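N-acetylgalactosaminyltransferase 7 (Homo sapiens, PDB 6IWR) belongs to the family 2 glycosyltransferases and joins a GT-A fold domain to a ricin-type beta-trefoil lectin domain. Local coordinates at residues A[162-167]-A[203-208]; A[197-202]-A[209-214]. All blocks are in the same frame, centred on the assembly; numbering follows the deposited sequence.

Interaction 1 of 2, residues A[162-167]-A[203-208]; sequences TLMRTV and KLWNGL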
# COMPACT_ATOMS: atom_id res chain seq x y z
N THR A 162 6.25 -24.73 -8.60
CA THR A 162 5.35 -24.79 -7.46
C THR A 162 4.25 -25.83 -7.67
O THR A 162 3.89 -26.56 -6.74
CB THR A 162 4.75 -23.40 -7.18
OG1 THR A 162 4.31 -22.81 -8.40
CG2 THR A 162 5.80 -22.51 -6.54
N LEU A 163 3.72 -25.94 -8.88
CA LEU A 163 2.66 -26.92 -9.14
C LEU A 163 3.19 -28.34 -8.99
O LEU A 163 2.56 -29.19 -8.35
CB LEU A 163 2.09 -26.72 -10.55
CG LEU A 163 1.08 -27.78 -11.01
CD1 LEU A 163 0.01 -27.95 -9.95
CD2 LEU A 163 0.45 -27.43 -12.37
N MET A 164 4.37 -28.61 -9.57
CA MET A 164 4.85 -29.98 -9.57
C MET A 164 5.43 -30.36 -8.21
O MET A 164 5.46 -31.56 -7.87
CB MET A 164 5.88 -30.19 -10.69
CG MET A 164 5.31 -30.17 -12.12
SD MET A 164 3.72 -31.01 -12.40
CE MET A 164 4.03 -32.61 -11.74
N ARG A 165 5.84 -29.38 -7.41
CA ARG A 165 6.31 -29.72 -6.07
C ARG A 165 5.14 -30.12 -5.17
O ARG A 165 5.29 -31.01 -4.32
CB ARG A 165 7.10 -28.57 -5.46
CG ARG A 165 7.71 -28.86 -4.06
CD ARG A 165 9.02 -28.07 -3.78
NE ARG A 165 8.87 -26.67 -4.15
CZ ARG A 165 9.57 -26.03 -5.08
NH1 ARG A 165 9.29 -24.76 -5.33
NH2 ARG A 165 10.56 -26.63 -5.74
N THR A 166 3.97 -29.49 -5.35
CA THR A 166 2.79 -29.94 -4.63
C THR A 166 2.56 -31.43 -4.88
O THR A 166 2.47 -32.23 -3.94
CB THR A 166 1.55 -29.17 -5.10
OG1 THR A 166 1.82 -27.77 -5.16
CG2 THR A 166 0.38 -29.44 -4.15
N VAL A 167 2.48 -31.78 -6.17
CA VAL A 167 2.25 -33.16 -6.58
C VAL A 167 3.37 -34.06 -6.10
O VAL A 167 3.12 -35.12 -5.51
CB VAL A 167 2.08 -33.22 -8.12
CG1 VAL A 167 2.08 -34.67 -8.60
CG2 VAL A 167 0.77 -32.53 -8.54
N LYS A 203 3.10 -38.11 -17.53
CA LYS A 203 3.27 -39.54 -17.79
C LYS A 203 4.25 -40.18 -16.82
O LYS A 203 4.28 -41.41 -16.68
CB LYS A 203 3.70 -39.75 -19.25
CG LYS A 203 2.55 -39.51 -20.25
CD LYS A 203 2.92 -39.76 -21.69
CE LYS A 203 1.97 -39.02 -22.63
NZ LYS A 203 2.26 -39.21 -24.08
N LEU A 204 5.05 -39.36 -16.13
CA LEU A 204 6.00 -39.83 -15.14
C LEU A 204 5.40 -40.83 -14.15
O LEU A 204 6.11 -41.70 -13.64
CB LEU A 204 6.56 -38.61 -14.40
CG LEU A 204 7.84 -38.65 -13.58
CD1 LEU A 204 7.61 -37.85 -12.30
CD2 LEU A 204 8.33 -40.07 -13.28
N TRP A 205 4.10 -40.71 -13.86
CA TRP A 205 3.45 -41.46 -12.79
C TRP A 205 2.45 -42.50 -13.31
O TRP A 205 1.62 -43.00 -12.55
CB TRP A 205 2.75 -40.51 -11.82
CG TRP A 205 3.66 -39.65 -11.04
CD1 TRP A 205 4.46 -40.04 -10.00
CD2 TRP A 205 3.85 -38.24 -11.18
NE1 TRP A 205 5.16 -38.97 -9.51
CE2 TRP A 205 4.80 -37.85 -10.22
CE3 TRP A 205 3.32 -37.28 -12.04
CZ2 TRP A 205 5.25 -36.54 -10.09
CZ3 TRP A 205 3.75 -35.97 -11.91
CH2 TRP A 205 4.71 -35.61 -10.94
N ASN A 206 2.49 -42.80 -14.60
CA ASN A 206 1.80 -43.97 -15.13
C ASN A 206 0.30 -43.87 -15.01
O ASN A 206 -0.38 -44.88 -14.91
CB ASN A 206 2.27 -45.25 -14.45
CG ASN A 206 3.71 -45.55 -14.76
OD1 ASN A 206 4.43 -46.09 -13.93
ND2 ASN A 206 4.15 -45.17 -15.95
N GLY A 207 -0.24 -42.66 -15.06
CA GLY A 207 -1.68 -42.52 -14.97
C GLY A 207 -2.21 -42.24 -13.58
O GLY A 207 -3.39 -41.95 -13.43
N LEU A 208 -1.36 -42.31 -12.55
CA LEU A 208 -1.80 -41.94 -11.21
C LEU A 208 -2.27 -40.50 -11.18
O LEU A 208 -3.24 -40.17 -10.48
CB LEU A 208 -0.65 -42.16 -10.22
CG LEU A 208 -0.98 -42.53 -8.77
CD1 LEU A 208 -0.58 -41.37 -7.88
CD2 LEU A 208 -2.45 -42.91 -8.57
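Two torsions help to bring Val167 and Trp205 together: in the valine, CG1 lies anti to the backbone N (chi1 170°), while in the tryptophan, CG lies beside the backbone N and anti to the carbonyl carbon (chi1 -67°), which lays the indole out towards helix 160-173. The result is a CH-pi contact. Val167 CG1 stands over one face of the indole, 4.0 Å from the centroid of the six-membered ring of Trp205 and 25° off its normal. Its nearest ring atom is at the far rim, with Val167 CG1 to Trp205 CH2 at 3.6 Å. The opposite face of the same ring is met by CD1 of Leu204, the residue just before it, so the indole lies between two aliphatic branches. Met164 arrives differently: its chain bends at chi2 and chi3 and brings CE in the ring plane to the CH2 and CZ3 edge, though the exact spacing there is doubtful. His168 adds an edge-to-face ring contact, and Ile171, one helical turn beyond Val167, also touches the indole. Behind this surface the helix is tied internally, since Thr166 OG1 reaches Thr162 O at 2.9 Å, tilted somewhat from the carbonyl plane, and Thr166 N is the second donor to the same oxygen. In segment 203-208, Trp205 opens a type I' turn, closed by Leu208 N to Trp205 O at 3.1 Å, with Asn206 and Gly207 in the central places. The contact illustrates how neighbouring crossover connections are packed together within one layer of a Rossmann-like GT-A domain, with Trp205, from the loop before strand 209-213, lying on helix 160-173 of the preceding beta-alpha-beta unit.

Interaction 2 of 2, residues A[197-202]-A[209-214]; sequences KLDEYI and VKVFRN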
# COMPACT_ATOMS: atom_id res chain seq x y z
N LYS A 197 3.45 -29.70 -22.36
CA LYS A 197 4.62 -29.95 -21.55
C LYS A 197 4.11 -30.63 -20.30
O LYS A 197 4.70 -31.57 -19.83
CB LYS A 197 5.33 -28.66 -21.21
CG LYS A 197 6.24 -28.75 -20.00
CD LYS A 197 6.79 -27.39 -19.64
CE LYS A 197 7.82 -27.47 -18.53
NZ LYS A 197 8.87 -28.49 -18.77
N LEU A 198 2.98 -30.16 -19.80
CA LEU A 198 2.32 -30.77 -18.67
C LEU A 198 1.75 -32.15 -18.96
O LEU A 198 1.97 -33.07 -18.20
CB LEU A 198 1.22 -29.84 -18.17
CG LEU A 198 0.38 -30.16 -16.95
CD1 LEU A 198 0.96 -31.32 -16.19
CD2 LEU A 198 0.31 -28.96 -16.04
N ASP A 199 1.07 -32.30 -20.08
CA ASP A 199 0.54 -33.61 -20.47
C ASP A 199 1.64 -34.64 -20.58
O ASP A 199 1.50 -35.76 -20.09
CB ASP A 199 -0.20 -33.50 -21.79
CG ASP A 199 -1.50 -32.82 -21.64
OD1 ASP A 199 -2.33 -33.31 -20.85
OD2 ASP A 199 -1.69 -31.78 -22.30
N GLU A 200 2.76 -34.26 -21.19
CA GLU A 200 3.84 -35.21 -21.41
C GLU A 200 4.58 -35.53 -20.12
O GLU A 200 4.82 -36.71 -19.81
CB GLU A 200 4.79 -34.68 -22.48
CG GLU A 200 5.35 -35.76 -23.39
CD GLU A 200 4.29 -36.48 -24.18
OE1 GLU A 200 3.29 -35.83 -24.60
OE2 GLU A 200 4.45 -37.70 -24.38
N TYR A 201 4.93 -34.51 -19.33
CA TYR A 201 5.61 -34.74 -18.06
C TYR A 201 4.85 -35.73 -17.19
O TYR A 201 5.40 -36.70 -16.66
CB TYR A 201 5.78 -33.41 -17.30
CG TYR A 201 6.46 -33.57 -15.95
CD1 TYR A 201 7.86 -33.60 -15.87
CD2 TYR A 201 5.73 -33.71 -14.77
CE1 TYR A 201 8.51 -33.76 -14.67
CE2 TYR A 201 6.38 -33.86 -13.56
CZ TYR A 201 7.78 -33.88 -13.52
OH TYR A 201 8.46 -34.03 -12.33
N ILE A 202 3.56 -35.49 -17.03
CA ILE A 202 2.66 -36.17 -16.12
C ILE A 202 2.67 -37.68 -16.34
O ILE A 202 2.30 -38.44 -15.44
CB ILE A 202 1.27 -35.54 -16.30
CG1 ILE A 202 1.14 -34.41 -15.31
CG2 ILE A 202 0.15 -36.52 -16.17
CD1 ILE A 202 1.68 -34.78 -14.00
N VAL A 209 -1.59 -39.61 -11.92
CA VAL A 209 -1.88 -38.19 -11.97
C VAL A 209 -2.54 -37.90 -13.31
O VAL A 209 -2.12 -38.41 -14.34
CB VAL A 209 -0.59 -37.36 -11.81
CG1 VAL A 209 -0.90 -35.83 -11.78
CG2 VAL A 209 0.20 -37.84 -10.60
N LYS A 210 -3.58 -37.09 -13.28
CA LYS A 210 -4.32 -36.80 -14.49
C LYS A 210 -4.75 -35.34 -14.42
O LYS A 210 -4.85 -34.76 -13.34
CB LYS A 210 -5.51 -37.78 -14.66
CG LYS A 210 -6.28 -38.11 -13.37
CD LYS A 210 -7.25 -39.29 -13.49
CE LYS A 210 -6.52 -40.66 -13.54
NZ LYS A 210 -6.61 -41.43 -12.27
N VAL A 211 -4.94 -34.74 -15.60
CA VAL A 211 -5.36 -33.35 -15.70
C VAL A 211 -6.62 -33.31 -16.53
O VAL A 211 -6.74 -34.05 -17.51
CB VAL A 211 -4.26 -32.46 -16.32
CG1 VAL A 211 -3.95 -32.90 -17.74
CG2 VAL A 211 -4.70 -31.01 -16.28
N PHE A 212 -7.55 -32.46 -16.14
CA PHE A 212 -8.74 -32.19 -16.94
C PHE A 212 -8.82 -30.70 -17.13
O PHE A 212 -8.67 -29.93 -16.17
CB PHE A 212 -10.02 -32.72 -16.27
CG PHE A 212 -10.03 -34.21 -16.07
CD1 PHE A 212 -9.91 -35.07 -17.15
CD2 PHE A 212 -10.18 -34.76 -14.80
CE1 PHE A 212 -9.93 -36.44 -16.97
CE2 PHE A 212 -10.20 -36.14 -14.61
CZ PHE A 212 -10.08 -36.98 -15.70
N ARG A 213 -9.02 -30.28 -18.38
CA ARG A 213 -9.14 -28.89 -18.77
C ARG A 213 -10.59 -28.43 -18.73
O ARG A 213 -11.50 -29.16 -19.12
CB ARG A 213 -8.60 -28.67 -20.17
CG ARG A 213 -7.20 -28.21 -20.22
CD ARG A 213 -6.25 -29.30 -19.78
NE ARG A 213 -4.92 -28.73 -19.52
CZ ARG A 213 -3.79 -29.38 -19.75
NH1 ARG A 213 -3.83 -30.61 -20.25
NH2 ARG A 213 -2.64 -28.80 -19.52
N ASN A 214 -10.79 -27.19 -18.27
CA ASN A 214 -12.07 -26.52 -18.31
C ASN A 214 -12.17 -25.70 -19.58
O ASN A 214 -11.19 -25.09 -20.01
CB ASN A 214 -12.25 -25.62 -17.09
CG ASN A 214 -12.52 -26.40 -15.84
OD1 ASN A 214 -12.88 -27.57 -15.90
ND2 ASN A 214 -12.35 -25.76 -14.69
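Val209, the first residue of strand 209-213, packs against Ile202 of segment 197-202, in the beta-alpha-beta unit in which strand 179-186, helix 197-201 and strand 209-213 follow one another and the two strands pair in parallel. Helix and strand axes run nearly antiparallel, 155° apart and 9.2 Å at closest approach, as expected when a crossover helix returns to the sheet. The two side chains cross at about a right angle: Ile202 CD1 touches Val209 CG1 at 3.6 Å, while the other branch, Ile202 CG2, rests 3.5 Å from Val209 O. Lys210 then points away from the helix, and its NZ forms a salt bridge with Glu181 on the neighbouring strand. Val211 faces the helix again and divides its two methyls between the partners of an ion pair. Its CG1 lies 3.5 Å from Asp199 OD1, and its CG2 sits 3.8 Å above the guanidinium plane of Arg213, over the centre. Phe212 contributes backbone hydrogen bonds to Leu184 and Asp186, which keep the strand in the sheet. Arg213, its chain bent at chi2, carries the polar end of the contact between two acids: NE forms a salt bridge with Asp186 OD2, and NH1 reaches back to Asp199. The carboxylate lies at the guanidinium edge with its own plane turned by 61°, so the groups are not coplanar and NH1 alone serves both oxygens. Asp199 OD2 also accepts from Glu196 N, which helps to fix the carboxylate, and Leu198 CG lies obliquely beside the guanidinium. Arg213 NH1 to Asp199 OD1 is 3.1 Å with a bent N-H...O angle of 137°, the oxygen being met on its syn side, somewhat out of the carboxylate plane, and the second bond, from NH1 to OD2, is weak at 3.2 Å.

In the fold
The two interactions have centres about 9 Å apart and interleave along the chain: 162-167 comes first, then 197-202, 203-208 and 209-214 in direct succession. Interaction 1 joins successive beta-alpha-beta units of the GT-A domain, while interaction 2 holds helix and strand together within the second of them. They share a common apolar layer, since Leu163 CD2 packs on Leu198 CD2 at 4.0 Å and Val167 CG1 on Val209 CG2 at 4.2 Å. Helices 160-173 and 197-201 thus pack side by side against parallel strands 149-155, 179-186 and 209-213 of the large mixed sheet. Both contacts lie within the glycosyltransferase family 2 range and knit the two units together.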